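Local coordinates for protein L-lysine 6-oxidase (Marinomonas mediterranea, PDB 3WEU) that oxidises the side-chain amine of free L-lysine with a built-in cysteine tryptophylquinone cofactor, releasing ammonium and the hydrogen peroxide that makes it antibacterial, at residues Gly269-Asp274 with Gly285-Asp290; Thr591-Thr596 with Arg650-Phe655. One frame throughout, in Å; residues are numbered along the deposited sequence.

Contact 1 closes before contact 2 opens along the chain, and the two lie on opposite sides of its centre. Contact 1 joins the end of helix 261-272 to the hairpin of strands 280-281 and 286-287, with ten residues between its segments. Contact 2 joins the loop between strand 588-590 and helix 596-602 to the loop between strands 645-648 and 656-661, across 53 intervening residues. Their centres are 50 Å apart and their nearest atoms about 37 Å. With no helix or strand in common, they are separate contacts that join different parts of the fold, one through side-chain packing and the other through a hydrogen bond and waters.

Contact 1: residues Gly269-Asp274 with Gly285-Asp290; sequences GVRNFD and GHYKSD. With SO4 (sulfate ion), chain D; EDO (1,2-ethanediol), chain O.
Tyr287 reaches from the second strand of a two-stranded antiparallel hairpin to the last turn of helix 261-272, where it meets Val270 and Arg271. Its CB starts near a sulfate, probably carried over from crystallisation and less surely placed because it sits too close to His286 in the model. With CG anti to the carbonyl carbon (chi1 -70°), the ring extends toward the helix; the ion's O3 lies in plane at the edge near CD2, with the same caution. Ring atom CE1 receives the methyl CG1 of Val270 at 4.0 Å, the two side chains crossing at roughly a right angle, while CZ lies 4.1 Å from CG of Arg271. At the tip, OH rests 3.3 Å from CD of Arg271 and is hydrogen-bonded to Thr408 of helix 407-418. The same ring stacks with Phe411 and makes an edge-to-face contact with Tyr280.

The arginine bends at chi3 (-62°), and its guanidinium plane stands 53° from the tyrosine ring. NH1 forms a salt bridge to Asp267, one turn back, and NH2 gives a hydrogen bond of 3.0 Å to O1 of an ethanediol, a probable crystallisation additive. That diol also bonds Tyr280 OH and, weakly, the carbonyl of Gly285; Gly285 and His286 form a G1 beta bulge opposite Asp281. Helix and hairpin therefore meet through van der Waals contact, Val270 methyl on ring carbon and tyrosine oxygen on arginine methylenes, with no hydrogen bond between the segments; the diol bridge need not belong to the native contact.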
loop_
_atom_site.group_PDB
_atom_site.type_symbol
_atom_site.label_atom_id
_atom_site.label_comp_id
_atom_site.label_asym_id
_atom_site.label_seq_id
_atom_site.Cartn_x
_atom_site.Cartn_y
_atom_site.Cartn_z
ATOM N N GLY A 269 -19.589 -39.511 17.265
ATOM C CA GLY A 269 -20.095 -40.370 18.327
ATOM C C GLY A 269 -20.489 -41.765 17.875
ATOM O O GLY A 269 -20.177 -42.804 18.536
ATOM N N VAL A 270 -21.214 -41.787 16.768
ATOM C CA VAL A 270 -21.730 -43.033 16.218
ATOM C C VAL A 270 -20.555 -43.889 15.763
ATOM O O VAL A 270 -20.503 -45.092 16.037
ATOM C CB VAL A 270 -22.732 -42.737 15.044
ATOM C CG1 VAL A 270 -23.031 -43.987 14.251
ATOM C CG2 VAL A 270 -24.035 -42.194 15.617
ATOM N N ARG A 271 -19.615 -43.273 15.043
ATOM C CA ARG A 271 -18.512 -44.011 14.428
ATOM C C ARG A 271 -17.339 -44.256 15.397
ATOM O O ARG A 271 -16.476 -45.103 15.127
ATOM C CB ARG A 271 -17.999 -43.295 13.201
ATOM C CG ARG A 271 -18.960 -43.312 12.002
ATOM C CD ARG A 271 -18.395 -42.637 10.715
ATOM N NE ARG A 271 -18.134 -41.222 10.965
ATOM C CZ ARG A 271 -16.967 -40.710 11.340
ATOM N NH1 ARG A 271 -16.876 -39.425 11.653
ATOM N NH2 ARG A 271 -15.851 -41.465 11.410
ATOM N N ASN A 272 -17.283 -43.554 16.498
ATOM C CA ASN A 272 -16.151 -43.740 17.403
ATOM C C ASN A 272 -16.447 -44.095 18.834
ATOM O O ASN A 272 -15.567 -44.575 19.520
ATOM C CB ASN A 272 -15.264 -42.515 17.414
ATOM C CG ASN A 272 -14.645 -42.260 16.072
ATOM O OD1 ASN A 272 -13.715 -42.942 15.671
ATOM N ND2 ASN A 272 -15.177 -41.299 15.353
ATOM N N PHE A 273 -17.631 -43.812 19.328
ATOM C CA PHE A 273 -17.913 -43.967 20.749
ATOM C C PHE A 273 -19.125 -44.804 20.971
ATOM O O PHE A 273 -19.681 -44.741 22.033
ATOM C CB PHE A 273 -18.079 -42.579 21.386
ATOM C CG PHE A 273 -16.843 -41.778 21.362
ATOM C CD1 PHE A 273 -15.844 -42.037 22.332
ATOM C CD2 PHE A 273 -16.626 -40.757 20.437
ATOM C CE1 PHE A 273 -14.675 -41.314 22.316
ATOM C CE2 PHE A 273 -15.427 -40.044 20.429
ATOM C CZ PHE A 273 -14.478 -40.315 21.360
ATOM N N ASP A 274 -19.524 -45.602 19.979
ATOM C CA ASP A 274 -20.623 -46.545 20.136
ATOM C C ASP A 274 -21.909 -45.848 20.594
ATOM O O ASP A 274 -22.721 -46.442 21.307
ATOM C CB ASP A 274 -20.200 -47.599 21.183
ATOM C CG ASP A 274 -20.935 -48.897 21.019
ATOM O OD1 ASP A 274 -20.951 -49.397 19.863
ATOM O OD2 ASP A 274 -21.455 -49.440 22.039
ATOM N N GLY A 285 -16.419 -51.716 12.087
ATOM C CA GLY A 285 -16.221 -50.426 11.440
ATOM C C GLY A 285 -17.162 -50.151 10.304
ATOM O O GLY A 285 -16.827 -49.394 9.386
ATOM N N HIS A 286 -18.354 -50.718 10.372
ATOM C CA HIS A 286 -19.380 -50.475 9.373
ATOM C C HIS A 286 -20.738 -50.181 9.960
ATOM O O HIS A 286 -21.117 -50.688 11.024
ATOM C CB HIS A 286 -19.509 -51.652 8.389
ATOM C CG HIS A 286 -18.246 -51.941 7.637
ATOM N ND1 HIS A 286 -17.399 -52.983 7.968
ATOM C CD2 HIS A 286 -17.651 -51.296 6.615
ATOM C CE1 HIS A 286 -16.376 -53.007 7.138
ATOM N NE2 HIS A 286 -16.499 -51.986 6.315
ATOM N N TYR A 287 -21.491 -49.363 9.236
ATOM C CA TYR A 287 -22.884 -49.182 9.578
ATOM C C TYR A 287 -23.644 -50.499 9.444
ATOM O O TYR A 287 -23.229 -51.389 8.712
ATOM C CB TYR A 287 -23.526 -48.117 8.699
ATOM C CG TYR A 287 -23.034 -46.717 9.007
ATOM C CD1 TYR A 287 -23.613 -45.952 10.015
ATOM C CD2 TYR A 287 -21.975 -46.190 8.316
ATOM C CE1 TYR A 287 -23.163 -44.659 10.291
ATOM C CE2 TYR A 287 -21.474 -44.923 8.597
ATOM C CZ TYR A 287 -22.109 -44.150 9.571
ATOM O OH TYR A 287 -21.612 -42.897 9.886
ATOM N N LYS A 288 -24.738 -50.600 10.164
ATOM C CA LYS A 288 -25.613 -51.780 10.113
ATOM C C LYS A 288 -26.751 -51.577 9.151
ATOM O O LYS A 288 -27.640 -50.724 9.398
ATOM C CB LYS A 288 -26.164 -52.082 11.516
ATOM C CG LYS A 288 -25.063 -52.395 12.504
ATOM C CD LYS A 288 -25.639 -52.856 13.825
ATOM C CE LYS A 288 -24.511 -53.336 14.681
ATOM N NZ LYS A 288 -25.069 -53.709 15.996
ATOM N N SER A 289 -26.747 -52.375 8.072
ATOM C CA SER A 289 -27.769 -52.232 7.035
ATOM C C SER A 289 -29.187 -52.575 7.431
ATOM O O SER A 289 -30.125 -52.237 6.707
ATOM C CB SER A 289 -27.385 -53.000 5.750
ATOM O OG SER A 289 -27.168 -54.354 6.054
ATOM N N ASP A 290 -29.386 -53.228 8.569
ATOM C CA ASP A 290 -30.729 -53.424 9.049
ATOM C C ASP A 290 -31.268 -52.287 9.912
ATOM O O ASP A 290 -32.407 -52.361 10.328
ATOM C CB ASP A 290 -30.873 -54.764 9.795
ATOM C CG ASP A 290 -29.847 -54.964 10.874
ATOM O OD1 ASP A 290 -28.950 -54.109 11.061
ATOM O OD2 ASP A 290 -29.898 -56.050 11.520
HETATM S S SO4 D . -20.108 -48.638 5.736
HETATM O O1 SO4 D . -19.178 -49.484 4.985
HETATM O O2 SO4 D . -19.950 -48.796 7.167
HETATM O O3 SO4 D . -19.817 -47.263 5.312
HETATM O O4 SO4 D . -21.518 -48.935 5.550
HETATM C C1 EDO O . -14.572 -44.423 9.535
HETATM O O1 EDO O . -15.238 -44.356 10.801
HETATM C C2 EDO O . -14.926 -45.819 9.100
HETATM O O2 EDO O . -16.296 -46.065 9.490
#

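Contact 2: residues Thr591-Thr596 with Arg650-Phe655; sequences TGELDT and RNHELF
The imidazole ring of His652 receives OE2 of Glu593 at its edge, and CB of Arg650 lies over one of its faces, 3.4 Å above the plane and offset toward the rim. Carboxylate and ring planes are 81° apart, nearly perpendicular. The Phe655 ring is flanked on both faces, by NH1 of Arg650 3.3 Å above its plane and by CD2 of Leu654 on the opposite face. Between the segments the link is a His-carboxylate hydrogen bond joining two loops: Glu593 precedes helix 596-602, and His652 opens the short 3-10 turn 652-654 ahead of strand 656-661.

NE2 of His652 donates to OE2 of Glu593 over 2.8 Å, with an N-H...O angle of 146°, so the bond is moderately bent. The oxygen sits almost exactly in the ring plane, whereas the nitrogen approaches OE2 on its anti side and 34° out of the carboxylate plane. A bend at chi2 folds the glutamate chain, bringing its CG to 3.4 Å from NE2 of His652 as well. The carboxylate would probably favour the doubly protonated, cationic imidazole.

Just before the 3-10 segment the chain makes an inverse gamma turn centred on Asn651, with a weak backbone bond from His652 N to Arg650 O. The Asn651 amide bonds Gly54 O through ND2 and Lys50 NZ through OD1. NH2 of Arg650 bonds the carbonyls of Tyr612 and Arg614, and on the helix side His652 packs on His601 and Ser602.

Two waters widen the link between the loops. One donates to OE2 and accepts from the backbone N of Arg650, while the other donates both to OE2 and, at 2.8 Å, to the carbonyl O of Arg650, so OE2 of Glu593 accepts three hydrogen bonds.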
loop_
_atom_site.group_PDB
_atom_site.type_symbol
_atom_site.label_atom_id
_atom_site.label_comp_id
_atom_site.label_asym_id
_atom_site.label_seq_id
_atom_site.Cartn_x
_atom_site.Cartn_y
_atom_site.Cartn_z
ATOM N N THR A 591 -34.177 -7.187 0.664
ATOM C CA THR A 591 -34.311 -5.988 1.392
ATOM C C THR A 591 -35.606 -6.008 2.161
ATOM O O THR A 591 -36.642 -6.478 1.681
ATOM C CB THR A 591 -34.316 -4.742 0.484
ATOM O OG1 THR A 591 -35.281 -4.982 -0.556
ATOM C CG2 THR A 591 -32.984 -4.534 -0.111
ATOM N N GLY A 592 -35.545 -5.398 3.333
ATOM C CA GLY A 592 -36.614 -5.458 4.335
ATOM C C GLY A 592 -37.293 -4.149 4.820
ATOM O O GLY A 592 -38.196 -4.205 5.651
ATOM N N GLU A 593 -36.788 -2.970 4.430
ATOM C CA GLU A 593 -37.348 -1.703 4.976
ATOM C C GLU A 593 -38.691 -1.462 4.268
ATOM O O GLU A 593 -38.726 -1.305 3.077
ATOM C CB GLU A 593 -36.367 -0.559 4.714
ATOM C CG GLU A 593 -34.990 -0.805 5.379
ATOM C CD GLU A 593 -34.983 -0.788 6.880
ATOM O OE1 GLU A 593 -35.996 -0.300 7.483
ATOM O OE2 GLU A 593 -33.992 -1.285 7.469
ATOM N N LEU A 594 -39.768 -1.414 5.041
ATOM C CA LEU A 594 -41.109 -1.266 4.563
ATOM C C LEU A 594 -41.649 0.138 4.831
ATOM O O LEU A 594 -42.732 0.429 4.450
ATOM C CB LEU A 594 -41.990 -2.255 5.305
ATOM C CG LEU A 594 -41.669 -3.731 5.063
ATOM C CD1 LEU A 594 -42.644 -4.598 5.872
ATOM C CD2 LEU A 594 -41.835 -4.020 3.616
ATOM N N ASP A 595 -40.842 1.006 5.432
ATOM C CA ASP A 595 -41.279 2.411 5.661
ATOM C C ASP A 595 -40.349 3.377 4.926
ATOM O O ASP A 595 -39.237 3.045 4.554
ATOM C CB ASP A 595 -41.381 2.692 7.148
ATOM C CG ASP A 595 -42.659 2.040 7.758
ATOM O OD1 ASP A 595 -43.778 2.364 7.275
ATOM O OD2 ASP A 595 -42.583 1.175 8.658
ATOM N N THR A 596 -40.869 4.544 4.629
ATOM C CA THR A 596 -40.170 5.471 3.778
ATOM C C THR A 596 -38.799 5.807 4.283
ATOM O O THR A 596 -37.826 5.807 3.522
ATOM C CB THR A 596 -40.970 6.736 3.680
ATOM O OG1 THR A 596 -42.166 6.446 2.999
ATOM C CG2 THR A 596 -40.245 7.726 2.876
ATOM N N ARG A 650 -30.123 -3.406 9.603
ATOM C CA ARG A 650 -28.863 -2.979 8.926
ATOM C C ARG A 650 -28.611 -1.538 9.308
ATOM O O ARG A 650 -29.552 -0.773 9.394
ATOM C CB ARG A 650 -28.999 -3.081 7.396
ATOM C CG ARG A 650 -27.640 -3.192 6.713
ATOM C CD ARG A 650 -27.692 -3.212 5.206
ATOM N NE ARG A 650 -26.549 -3.935 4.644
ATOM C CZ ARG A 650 -25.560 -3.420 3.897
ATOM N NH1 ARG A 650 -25.539 -2.165 3.495
ATOM N NH2 ARG A 650 -24.588 -4.211 3.522
ATOM N N ASN A 651 -27.365 -1.134 9.532
ATOM C CA ASN A 651 -27.067 0.287 9.898
ATOM C C ASN A 651 -26.841 1.044 8.591
ATOM O O ASN A 651 -25.673 1.326 8.154
ATOM C CB ASN A 651 -25.895 0.370 10.834
ATOM C CG ASN A 651 -26.048 -0.523 12.088
ATOM O OD1 ASN A 651 -27.048 -1.106 12.342
ATOM N ND2 ASN A 651 -25.041 -0.564 12.879
ATOM N N HIS A 652 -27.957 1.362 7.971
ATOM C CA HIS A 652 -27.926 1.908 6.624
ATOM C C HIS A 652 -27.194 3.247 6.604
ATOM O O HIS A 652 -26.558 3.609 5.584
ATOM C CB HIS A 652 -29.325 2.160 6.089
ATOM C CG HIS A 652 -30.139 0.929 5.945
ATOM N ND1 HIS A 652 -29.795 -0.097 5.097
ATOM C CD2 HIS A 652 -31.275 0.540 6.593
ATOM C CE1 HIS A 652 -30.712 -1.047 5.196
ATOM N NE2 HIS A 652 -31.620 -0.682 6.096
ATOM N N GLU A 653 -27.232 3.949 7.738
ATOM C CA GLU A 653 -26.627 5.285 7.808
ATOM C C GLU A 653 -25.115 5.307 7.656
ATOM O O GLU A 653 -24.552 6.332 7.277
ATOM C CB GLU A 653 -27.082 6.006 9.081
ATOM C CG GLU A 653 -28.551 6.412 8.921
ATOM C CD GLU A 653 -29.050 7.491 9.938
ATOM O OE1 GLU A 653 -28.459 7.663 11.030
ATOM O OE2 GLU A 653 -30.056 8.183 9.659
ATOM N N LEU A 654 -24.473 4.175 7.924
ATOM C CA LEU A 654 -23.055 4.018 7.684
ATOM C C LEU A 654 -22.629 4.172 6.239
ATOM O O LEU A 654 -21.501 4.581 5.936
ATOM C CB LEU A 654 -22.595 2.667 8.214
ATOM C CG LEU A 654 -21.107 2.385 7.994
ATOM C CD1 LEU A 654 -20.257 3.340 8.816
ATOM C CD2 LEU A 654 -20.805 0.965 8.393
ATOM N N PHE A 655 -23.491 3.777 5.327
ATOM C CA PHE A 655 -23.081 3.564 3.959
ATOM C C PHE A 655 -23.437 4.793 3.134
ATOM O O PHE A 655 -24.447 5.429 3.373
ATOM C CB PHE A 655 -23.769 2.307 3.404
ATOM C CG PHE A 655 -23.415 1.067 4.122
ATOM C CD1 PHE A 655 -22.246 0.410 3.802
ATOM C CD2 PHE A 655 -24.217 0.540 5.102
ATOM C CE1 PHE A 655 -21.879 -0.733 4.464
ATOM C CE2 PHE A 655 -23.840 -0.560 5.821
ATOM C CZ PHE A 655 -22.690 -1.252 5.454
HETATM O O HOH W 1 -32.404 -3.708 7.278
HETATM O O HOH W 2 -32.294 -1.040 9.699
#